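Local coordinates for Lin2111 protein (Listeria innocua, PDB 3EDP) that probably binds DNA as a GntR-family transcription regulator, pairing a winged helix-turn-helix domain with a UTRA domain, although its exact function is unknown, at residues Val13-Ile18 and Asp55-Glu60; Pro34-Leu39 and Val63-Gly68; Ala38-Glu41 and Ser46-Thr49; Phe209-Glu212 and Pro216-Ile219. All blocks are in the same frame, centred on the assembly; numbering follows the deposited sequence.

Contact 1 of 4, residues Val13-Ile18 and Asp55-Glu60; sequences VIASKI and DLLVEE
Leu57 lays its two methyl groups on two different residues of the neighbouring helix, CD1 against Ile18 and CD2 against Ala15. The Ile18 end is the tight one: Leu57 CD1 sits 3.4 Å from Ile18 CG2, closer than ordinary van der Waals contact, and also meets Ile18 CB and, more loosely, Ile18 CD1, so the methyl sits against the beta branch. That branch faces the leucine because CG2 of Ile18 lies anti to the backbone N while CG1 stands beside it. The second methyl, Leu57 CD2, rests 3.6 Å from Ala15 O and more loosely against the alanine methyl. The preceding residue, Leu56, reaches the same alanine from a different direction, roughly at right angles to the Leu57 methyl: with CG anti to the backbone N (chi1 -157°), Leu56 CD1 arrives 3.6 Å from Ala15 CB. Ala15 is thus touched by both leucines, and its small side chain is consistent with the approach of Ala15 CA to 6.5 Å from Leu57 CA. The short axes approach to 9.8 Å and cross at -55°, in keeping with the touching residues being only four. The side-chain contacts are all apolar, with one methyl lying against a backbone carbonyl. Beyond them, Ile14 continues the seam onto Thr49, Ile50 and Ala53, and Val63 of the following strand closes over Leu57. Such a packing of the first helix across the presumed recognition helix is characteristic of the helical core of a GntR-type winged helix-turn-helix domain.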
loop_
_atom_site.group_PDB
_atom_site.type_symbol
_atom_site.label_atom_id
_atom_site.label_comp_id
_atom_site.label_asym_id
_atom_site.label_seq_id
_atom_site.Cartn_x
_atom_site.Cartn_y
_atom_site.Cartn_z
ATOM N N VAL A 13 -6.055 27.796 39.395
ATOM C CA VAL A 13 -7.156 28.616 38.894
ATOM C C VAL A 13 -6.978 28.840 37.395
ATOM O O VAL A 13 -7.915 28.671 36.609
ATOM C CB VAL A 13 -7.252 29.974 39.628
ATOM C CG1 VAL A 13 -8.330 30.856 38.996
ATOM C CG2 VAL A 13 -7.544 29.755 41.098
ATOM N N ILE A 14 -5.755 29.186 37.000
ATOM C CA ILE A 14 -5.453 29.426 35.592
ATOM C C ILE A 14 -5.547 28.153 34.738
ATOM O O ILE A 14 -6.083 28.189 33.635
ATOM C CB ILE A 14 -4.099 30.156 35.417
ATOM C CG1 ILE A 14 -4.218 31.589 35.949
ATOM C CG2 ILE A 14 -3.683 30.199 33.954
ATOM C CD1 ILE A 14 -2.946 32.367 35.839
ATOM N N ALA A 15 -5.062 27.027 35.255
ATOM C CA ALA A 15 -5.223 25.756 34.536
ATOM C C ALA A 15 -6.702 25.455 34.257
ATOM O O ALA A 15 -7.056 25.007 33.169
ATOM C CB ALA A 15 -4.577 24.598 35.319
ATOM N N SER A 16 -7.558 25.702 35.246
ATOM C CA SER A 16 -9.000 25.491 35.091
ATOM C C SER A 16 -9.597 26.347 33.975
ATOM O O SER A 16 -10.475 25.899 33.241
ATOM C CB SER A 16 -9.737 25.785 36.402
ATOM O OG SER A 16 -9.347 24.883 37.424
ATOM N N LYS A 17 -9.123 27.584 33.860
ATOM C CA LYS A 17 -9.611 28.492 32.827
ATOM C C LYS A 17 -9.154 28.052 31.440
ATOM O O LYS A 17 -9.919 28.117 30.475
ATOM C CB LYS A 17 -9.186 29.937 33.125
ATOM C CG LYS A 17 -9.831 30.500 34.398
ATOM C CD LYS A 17 -9.739 32.013 34.482
ATOM C CE LYS A 17 -8.437 32.467 35.133
ATOM N NZ LYS A 17 -8.446 33.933 35.465
ATOM N N ILE A 18 -7.912 27.592 31.335
ATOM C CA ILE A 18 -7.432 27.061 30.065
ATOM C C ILE A 18 -8.210 25.798 29.695
ATOM O O ILE A 18 -8.562 25.586 28.534
ATOM C CB ILE A 18 -5.927 26.764 30.097
ATOM C CG1 ILE A 18 -5.153 28.070 30.276
ATOM C CG2 ILE A 18 -5.490 26.050 28.794
ATOM C CD1 ILE A 18 -3.793 27.887 30.862
ATOM N N ASP A 55 2.045 22.655 33.147
ATOM C CA ASP A 55 2.502 21.366 33.692
ATOM C C ASP A 55 1.307 20.538 34.145
ATOM O O ASP A 55 1.245 19.333 33.922
ATOM C CB ASP A 55 3.418 21.552 34.905
ATOM C CG ASP A 55 4.818 21.984 34.538
ATOM O OD1 ASP A 55 5.153 22.058 33.335
ATOM O OD2 ASP A 55 5.592 22.254 35.483
ATOM N N LEU A 56 0.369 21.201 34.808
ATOM C CA LEU A 56 -0.851 20.563 35.284
ATOM C C LEU A 56 -1.684 20.036 34.111
ATOM O O LEU A 56 -2.218 18.925 34.164
ATOM C CB LEU A 56 -1.668 21.566 36.102
ATOM C CG LEU A 56 -2.684 21.067 37.125
ATOM C CD1 LEU A 56 -3.334 22.256 37.820
ATOM C CD2 LEU A 56 -3.739 20.205 36.469
ATOM N N LEU A 57 -1.802 20.838 33.055
ATOM C CA LEU A 57 -2.562 20.424 31.881
ATOM C C LEU A 57 -1.879 19.264 31.158
ATOM O O LEU A 57 -2.539 18.335 30.692
ATOM C CB LEU A 57 -2.780 21.606 30.937
ATOM C CG LEU A 57 -3.570 22.736 31.603
ATOM C CD1 LEU A 57 -3.562 23.980 30.725
ATOM C CD2 LEU A 57 -4.983 22.285 31.901
ATOM N N VAL A 58 -0.554 19.320 31.076
ATOM C CA VAL A 58 0.214 18.247 30.456
ATOM C C VAL A 58 0.034 16.938 31.232
ATOM O O VAL A 58 -0.188 15.879 30.640
ATOM C CB VAL A 58 1.705 18.597 30.364
ATOM C CG1 VAL A 58 2.547 17.335 30.037
ATOM C CG2 VAL A 58 1.929 19.687 29.324
ATOM N N GLU A 59 0.117 17.029 32.555
ATOM C CA GLU A 59 -0.040 15.877 33.435
ATOM C C GLU A 59 -1.420 15.254 33.266
ATOM O O GLU A 59 -1.570 14.031 33.313
ATOM C CB GLU A 59 0.181 16.292 34.892
ATOM C CG GLU A 59 -0.129 15.211 35.908
ATOM C CD GLU A 59 -0.006 15.704 37.338
ATOM O OE1 GLU A 59 0.423 16.862 37.542
ATOM O OE2 GLU A 59 -0.339 14.931 38.261
ATOM N N GLU A 60 -2.424 16.103 33.060
ATOM C CA GLU A 60 -3.794 15.651 32.855
ATOM C C GLU A 60 -4.018 15.138 31.434
ATOM O O GLU A 60 -5.097 14.651 31.110
ATOM C CB GLU A 60 -4.789 16.774 33.164
ATOM C CG GLU A 60 -5.053 16.993 34.646
ATOM C CD GLU A 60 -5.938 18.206 34.914
ATOM O OE1 GLU A 60 -5.841 19.195 34.157
ATOM O OE2 GLU A 60 -6.725 18.173 35.885
#

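Contact 2 of 4, residues Pro34-Leu39 and Val63-Gly68; sequences PNETAL and VVRKNG
The carboxylate of Glu36 meets the guanidinium of Arg65 at its edge rather than over a face, with Glu36 CD close to the guanidinium plane and the two planes turned 49° against each other. In keeping with that twist, a single hydrogen bond joins the pair, not a matched two-pronged grip. Arg65 NE donates to Glu36 OE2 at 2.7 Å, nearly straight at 168°, and reaches the oxygen on its syn side from somewhat above the carboxylate plane. Arg65 NH2 stays 3.5 Å from Glu36 OE2 and about as far from OE1, which probably adds some electrostatic attraction. The two chains cross at about a right angle: that of Glu36 runs extended from a CG held beside the backbone N (chi1 -63°), which carries the acid across to the arginine. Within this winged helix-turn-helix domain the salt bridge ties the first turn of helix 36-42 to strand 63-66, the first strand of the wing hairpin. The remaining nitrogens of the arginine look to helix 47-59, NH1 to Asp55 OD1 in a second salt bridge and NH2 to Arg51 O, so NE, NH1 and NH2 each have a partner and the group's rotation is fixed. Two carboxylates beside it probably stabilise its positive charge. At the start of helix 36-42, Asn35 acts as N-cap, its OD1 accepting from Ala38 N at 3.0 Å with the donor above the carbonyl plane.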
loop_
_atom_site.group_PDB
_atom_site.type_symbol
_atom_site.label_atom_id
_atom_site.label_comp_id
_atom_site.label_asym_id
_atom_site.label_seq_id
_atom_site.Cartn_x
_atom_site.Cartn_y
_atom_site.Cartn_z
ATOM N N PRO A 34 -2.536 29.657 22.108
ATOM C CA PRO A 34 -1.551 30.672 22.508
ATOM C C PRO A 34 -0.370 30.015 23.193
ATOM O O PRO A 34 -0.564 29.061 23.946
ATOM C CB PRO A 34 -2.325 31.528 23.518
ATOM C CG PRO A 34 -3.762 31.351 23.138
ATOM C CD PRO A 34 -3.865 29.919 22.687
ATOM N N ASN A 35 0.842 30.489 22.931
ATOM C CA ASN A 35 1.986 29.899 23.608
ATOM C C ASN A 35 2.049 30.377 25.064
ATOM O O ASN A 35 1.185 31.151 25.516
ATOM C CB ASN A 35 3.285 30.184 22.853
ATOM C CG ASN A 35 3.810 31.578 23.090
ATOM O OD1 ASN A 35 3.046 32.539 23.202
ATOM N ND2 ASN A 35 5.134 31.701 23.158
ATOM N N GLU A 36 3.057 29.929 25.806
ATOM C CA GLU A 36 3.110 30.261 27.227
ATOM C C GLU A 36 3.286 31.764 27.473
ATOM O O GLU A 36 2.759 32.296 28.450
ATOM C CB GLU A 36 4.165 29.430 27.966
ATOM C CG GLU A 36 3.847 27.940 27.939
ATOM C CD GLU A 36 4.852 27.088 28.702
ATOM O OE1 GLU A 36 5.264 27.478 29.818
ATOM O OE2 GLU A 36 5.220 26.012 28.183
ATOM N N THR A 37 4.008 32.445 26.587
ATOM C CA THR A 37 4.191 33.890 26.727
ATOM C C THR A 37 2.858 34.631 26.541
ATOM O O THR A 37 2.515 35.535 27.318
ATOM C CB THR A 37 5.253 34.444 25.754
ATOM O OG1 THR A 37 6.521 33.832 26.028
ATOM C CG2 THR A 37 5.391 35.970 25.894
ATOM N N ALA A 38 2.098 34.236 25.527
ATOM C CA ALA A 38 0.797 34.854 25.283
ATOM C C ALA A 38 -0.130 34.597 26.463
ATOM O O ALA A 38 -0.928 35.463 26.834
ATOM C CB ALA A 38 0.171 34.330 23.982
ATOM N N LEU A 39 -0.006 33.412 27.059
ATOM C CA LEU A 39 -0.781 33.053 28.245
ATOM C C LEU A 39 -0.459 33.975 29.420
ATOM O O LEU A 39 -1.355 34.358 30.170
ATOM C CB LEU A 39 -0.561 31.585 28.634
ATOM C CG LEU A 39 -1.228 30.533 27.726
ATOM C CD1 LEU A 39 -0.820 29.098 28.098
ATOM C CD2 LEU A 39 -2.735 30.674 27.745
ATOM N N VAL A 63 -2.876 18.889 27.119
ATOM C CA VAL A 63 -2.040 19.644 26.201
ATOM C C VAL A 63 -0.654 19.031 26.165
ATOM O O VAL A 63 -0.284 18.239 27.030
ATOM C CB VAL A 63 -1.892 21.147 26.617
ATOM C CG1 VAL A 63 -3.191 21.706 27.147
ATOM C CG2 VAL A 63 -0.799 21.302 27.641
ATOM N N VAL A 64 0.124 19.415 25.170
ATOM C CA VAL A 64 1.490 18.938 25.062
ATOM C C VAL A 64 2.365 20.093 24.594
ATOM O O VAL A 64 1.922 20.946 23.820
ATOM C CB VAL A 64 1.588 17.737 24.082
ATOM C CG1 VAL A 64 0.968 18.093 22.739
ATOM C CG2 VAL A 64 3.035 17.289 23.918
ATOM N N ARG A 65 3.593 20.142 25.090
ATOM C CA ARG A 65 4.525 21.182 24.684
ATOM C C ARG A 65 5.291 20.762 23.439
ATOM O O ARG A 65 5.628 19.591 23.277
ATOM C CB ARG A 65 5.532 21.472 25.796
ATOM C CG ARG A 65 4.951 22.132 27.050
ATOM C CD ARG A 65 6.086 22.528 27.989
ATOM N NE ARG A 65 5.672 23.482 29.014
ATOM C CZ ARG A 65 5.364 23.154 30.263
ATOM N NH1 ARG A 65 5.422 21.884 30.652
ATOM N NH2 ARG A 65 5.002 24.099 31.126
ATOM N N LYS A 66 5.568 21.716 22.560
ATOM C CA LYS A 66 6.583 21.493 21.543
ATOM C C LYS A 66 7.848 22.185 22.016
ATOM O O LYS A 66 7.907 23.410 22.058
ATOM C CB LYS A 66 6.157 22.035 20.179
ATOM C CG LYS A 66 6.924 21.412 19.012
ATOM C CD LYS A 66 8.413 21.286 19.331
ATOM C CE LYS A 66 9.112 20.254 18.462
ATOM N NZ LYS A 66 9.460 20.792 17.119
ATOM N N ASN A 67 8.846 21.390 22.381
ATOM C CA ASN A 67 10.127 21.905 22.855
ATOM C C ASN A 67 10.373 23.354 22.442
ATOM O O ASN A 67 10.858 23.624 21.343
ATOM C CB ASN A 67 11.266 21.014 22.359
ATOM C CG ASN A 67 12.557 21.240 23.118
ATOM O OD1 ASN A 67 12.694 22.215 23.858
ATOM N ND2 ASN A 67 13.513 20.335 22.940
ATOM N N GLY A 68 10.024 24.279 23.331
ATOM C CA GLY A 68 10.160 25.697 23.057
ATOM C C GLY A 68 9.065 26.227 22.151
ATOM O O GLY A 68 8.335 27.149 22.521
#

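Contact 3 of 4, residues Ala38-Glu41 and Ser46-Thr49; sequences ALQE and SRTT
The backbones come together where Gln40, near the end of one helix, faces Ser46, just before the next, with Gln40 CA and Ser46 CA 5.9 Å apart. Gln40 carries the contact. Its extended side chain lies across the incoming chain: CG rests 3.8 Å from Ser46 O, and the amide carbon CD settles 3.6 Å from Arg47 CA. The amide nitrogen runs on alongside the arginine, Gln40 NE2 being 3.7 Å from Arg47 CG and about as far from CB. The other arm of the amide, Gln40 OE1, is 3.8 Å from Arg47 N, too long for a hydrogen bond, so the fit is one of van der Waals contact, perhaps helped by the partial positive charge of a helix start. This is the turn of the helix-turn-helix: helix 36-42 leads through a short loop into helix 47-59, which in this family is expected to present its N-terminal end to DNA. Arg47 stands at that end, its CG anti to the backbone N (chi1 -174°) and its chain extended to NE, side by side with Gln40 and pointing the same way, the amide and guanidinium planes inclined by 22°. Only its stem touches the glutamine. Ser46 N-caps the second helix: its OG accepts from Thr49 N at 2.9 Å with an N-H...O angle of 163°, which anchors the first turn. Thr48 OG1 is hydrogen-bonded to a glycerol, probably from the crystallisation liquor. Gln40 also touches Ile50, and the buried Leu39 packs on Ile50 and Val54.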
loop_
_atom_site.group_PDB
_atom_site.type_symbol
_atom_site.label_atom_id
_atom_site.label_comp_id
_atom_site.label_asym_id
_atom_site.label_seq_id
_atom_site.Cartn_x
_atom_site.Cartn_y
_atom_site.Cartn_z
ATOM N N ALA A 38 2.098 34.236 25.527
ATOM C CA ALA A 38 0.797 34.854 25.283
ATOM C C ALA A 38 -0.130 34.597 26.463
ATOM O O ALA A 38 -0.928 35.463 26.834
ATOM C CB ALA A 38 0.171 34.330 23.982
ATOM N N LEU A 39 -0.006 33.412 27.059
ATOM C CA LEU A 39 -0.781 33.053 28.245
ATOM C C LEU A 39 -0.459 33.975 29.420
ATOM O O LEU A 39 -1.355 34.358 30.170
ATOM C CB LEU A 39 -0.561 31.585 28.634
ATOM C CG LEU A 39 -1.228 30.533 27.726
ATOM C CD1 LEU A 39 -0.820 29.098 28.098
ATOM C CD2 LEU A 39 -2.735 30.674 27.745
ATOM N N GLN A 40 0.813 34.335 29.573
ATOM C CA GLN A 40 1.214 35.290 30.606
ATOM C C GLN A 40 0.459 36.606 30.444
ATOM O O GLN A 40 0.014 37.199 31.423
ATOM C CB GLN A 40 2.714 35.557 30.571
ATOM C CG GLN A 40 3.573 34.386 31.025
ATOM C CD GLN A 40 5.043 34.620 30.734
ATOM O OE1 GLN A 40 5.579 35.689 31.014
ATOM N NE2 GLN A 40 5.697 33.626 30.158
ATOM N N GLU A 41 0.314 37.047 29.200
ATOM C CA GLU A 41 -0.382 38.288 28.885
ATOM C C GLU A 41 -1.889 38.153 29.094
ATOM O O GLU A 41 -2.514 38.989 29.739
ATOM C CB GLU A 41 -0.093 38.685 27.438
ATOM C CG GLU A 41 -0.962 39.803 26.906
ATOM C CD GLU A 41 -0.227 41.121 26.849
ATOM O OE1 GLU A 41 -0.152 41.701 25.746
ATOM O OE2 GLU A 41 0.289 41.565 27.898
ATOM N N SER A 46 2.633 35.416 35.974
ATOM C CA SER A 46 4.066 35.238 35.770
ATOM C C SER A 46 4.380 34.043 34.876
ATOM O O SER A 46 3.537 33.168 34.639
ATOM C CB SER A 46 4.794 35.078 37.110
ATOM O OG SER A 46 4.554 33.799 37.665
ATOM N N ARG A 47 5.617 34.012 34.405
ATOM C CA ARG A 47 6.135 32.887 33.634
ATOM C C ARG A 47 6.027 31.596 34.447
ATOM O O ARG A 47 5.658 30.541 33.924
ATOM C CB ARG A 47 7.591 33.162 33.268
ATOM C CG ARG A 47 8.230 32.148 32.336
ATOM C CD ARG A 47 9.690 32.501 32.145
ATOM N NE ARG A 47 10.330 31.713 31.102
ATOM C CZ ARG A 47 11.587 31.891 30.705
ATOM N NH1 ARG A 47 12.335 32.830 31.274
ATOM N NH2 ARG A 47 12.095 31.130 29.744
ATOM N N THR A 48 6.348 31.698 35.733
ATOM C CA THR A 48 6.325 30.566 36.663
ATOM C C THR A 48 4.910 30.054 36.905
ATOM O O THR A 48 4.665 28.853 36.964
ATOM C CB THR A 48 6.921 30.981 38.019
ATOM O OG1 THR A 48 8.328 31.188 37.870
ATOM C CG2 THR A 48 6.662 29.916 39.083
ATOM N N THR A 49 3.981 30.980 37.079
ATOM C CA THR A 49 2.581 30.623 37.240
ATOM C C THR A 49 2.051 29.891 35.999
ATOM O O THR A 49 1.411 28.841 36.104
ATOM C CB THR A 49 1.745 31.867 37.536
ATOM O OG1 THR A 49 2.122 32.376 38.821
ATOM C CG2 THR A 49 0.254 31.537 37.524
#

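Contact 4 of 4, residues Phe209-Glu212 and Pro216-Ile219; sequences FYAE and PIAI
Phe209 pairs with both Ile217 and Ala218, a classic beta bulge in the hairpin of strands 201-211 and 215-225, within the antiparallel sheet of the UTRA domain. The tight part is the backbone hydrogen bonding around Phe209. Its carbonyl O accepts a strong bond from Ile217 N at 2.8 Å and a weak one from Ala218 N at 3.4 Å, while Phe209 N donates to Ala218 O at 2.8 Å. The extra residue shows in the backbone of Ile217, whose psi of -17° is far from extended, and the register shifts by one before Tyr210 pairs with Pro216. The side chains of Phe209 and Ala218 share a buried face: Phe209 CD2 lies 4.0 Å from Ala218 CB, the Ala218 carbonyl O comes to the ring edge in its plane, and Val167 of helix 163-167 packs on both residues. Ile217, bulged out of the regular alternation, also reaches Val167.
The opposite face lacks backbone bonds between its pair and is partly exposed, though the rings still touch. There the ring of Tyr210 meets the pyrrolidine of Pro216 at a slant, Tyr210 CE1 touching Pro216 CG at 3.6 Å, in a non-hydrogen-bonded pair whose proline has no N-H to offer. Phe117 covers part of the proline, and Tyr210 OH makes a weak hydrogen bond to Glu178. Toward the hairpin turn, a last apolar touch is set by the torsion of Ile217: CG1 sits between the backbone N and the carbonyl carbon (chi1 62°), which turns CG2 to within 3.7 Å of Ala211 CB.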
loop_
_atom_site.group_PDB
_atom_site.type_symbol
_atom_site.label_atom_id
_atom_site.label_comp_id
_atom_site.label_asym_id
_atom_site.label_seq_id
_atom_site.Cartn_x
_atom_site.Cartn_y
_atom_site.Cartn_z
ATOM N N PHE A 209 5.144 5.115 4.280
ATOM C CA PHE A 209 4.630 5.851 3.132
ATOM C C PHE A 209 5.582 7.008 2.842
ATOM O O PHE A 209 5.967 7.753 3.754
ATOM C CB PHE A 209 3.227 6.389 3.405
ATOM C CG PHE A 209 2.181 5.322 3.650
ATOM C CD1 PHE A 209 1.376 4.870 2.616
ATOM C CD2 PHE A 209 1.983 4.801 4.918
ATOM C CE1 PHE A 209 0.396 3.907 2.839
ATOM C CE2 PHE A 209 1.007 3.834 5.150
ATOM C CZ PHE A 209 0.214 3.386 4.108
ATOM N N TYR A 210 5.968 7.150 1.578
ATOM C CA TYR A 210 6.905 8.192 1.171
ATOM C C TYR A 210 6.262 9.203 0.242
ATOM O O TYR A 210 5.459 8.842 -0.619
ATOM C CB TYR A 210 8.093 7.573 0.426
ATOM C CG TYR A 210 9.029 6.763 1.291
ATOM C CD1 TYR A 210 10.156 7.348 1.852
ATOM C CD2 TYR A 210 8.795 5.413 1.539
ATOM C CE1 TYR A 210 11.022 6.624 2.637
ATOM C CE2 TYR A 210 9.668 4.672 2.326
ATOM C CZ TYR A 210 10.775 5.290 2.874
ATOM O OH TYR A 210 11.653 4.584 3.656
ATOM N N ALA A 211 6.627 10.468 0.428
ATOM C CA ALA A 211 6.475 11.481 -0.606
ATOM C C ALA A 211 7.678 11.356 -1.547
ATOM O O ALA A 211 8.644 10.665 -1.227
ATOM C CB ALA A 211 6.429 12.885 0.010
ATOM N N GLU A 212 7.621 12.025 -2.696
ATOM C CA GLU A 212 8.740 12.031 -3.637
ATOM C C GLU A 212 10.058 12.408 -2.963
ATOM O O GLU A 212 10.073 13.095 -1.940
ATOM C CB GLU A 212 8.467 12.982 -4.808
ATOM C CG GLU A 212 7.947 12.285 -6.055
ATOM C CD GLU A 212 7.826 13.219 -7.239
ATOM O OE1 GLU A 212 6.847 13.996 -7.279
ATOM O OE2 GLU A 212 8.694 13.166 -8.139
ATOM N N PRO A 216 9.845 10.108 4.015
ATOM C CA PRO A 216 8.794 9.369 4.726
ATOM C C PRO A 216 7.799 10.358 5.313
ATOM O O PRO A 216 8.210 11.348 5.911
ATOM C CB PRO A 216 9.555 8.663 5.857
ATOM C CG PRO A 216 11.015 8.796 5.514
ATOM C CD PRO A 216 11.127 10.070 4.737
ATOM N N ILE A 217 6.511 10.107 5.125
ATOM C CA ILE A 217 5.485 11.001 5.643
ATOM C C ILE A 217 4.574 10.297 6.637
ATOM O O ILE A 217 3.874 10.951 7.416
ATOM C CB ILE A 217 4.630 11.620 4.509
ATOM C CG1 ILE A 217 3.896 10.526 3.731
ATOM C CG2 ILE A 217 5.504 12.469 3.576
ATOM C CD1 ILE A 217 3.019 11.060 2.602
ATOM N N ALA A 218 4.587 8.967 6.627
ATOM C CA ALA A 218 3.721 8.215 7.534
ATOM C C ALA A 218 4.197 6.781 7.743
ATOM O O ALA A 218 4.849 6.196 6.881
ATOM C CB ALA A 218 2.284 8.225 7.029
ATOM N N ILE A 219 3.871 6.225 8.902
ATOM C CA ILE A 219 4.173 4.833 9.198
ATOM C C ILE A 219 2.924 4.139 9.697
ATOM O O ILE A 219 2.167 4.709 10.494
ATOM C CB ILE A 219 5.232 4.705 10.306
ATOM C CG1 ILE A 219 6.545 5.350 9.875
ATOM C CG2 ILE A 219 5.449 3.242 10.655
ATOM C CD1 ILE A 219 7.525 5.502 11.008
#

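From the N terminus, helix 10-23 takes part first: contact 1 brings helix 47-59 back against it and closes a loop that contains helix 36-42. Contact 3, between that enclosed helix and the start of helix 47-59, closes a much shorter loop nested within contact 1. Contact 2 starts from the same helix 36-42, sharing Ala38 and Leu39 with contact 3, but ends on strand 63-66, so it crosses contact 1. Packing of Val58 on Val63 joins the two. Contact 4 follows in series, a local hairpin closure in the UTRA domain, its centre about 35 Å from that of contact 1 and on the opposite side of the chain's centre.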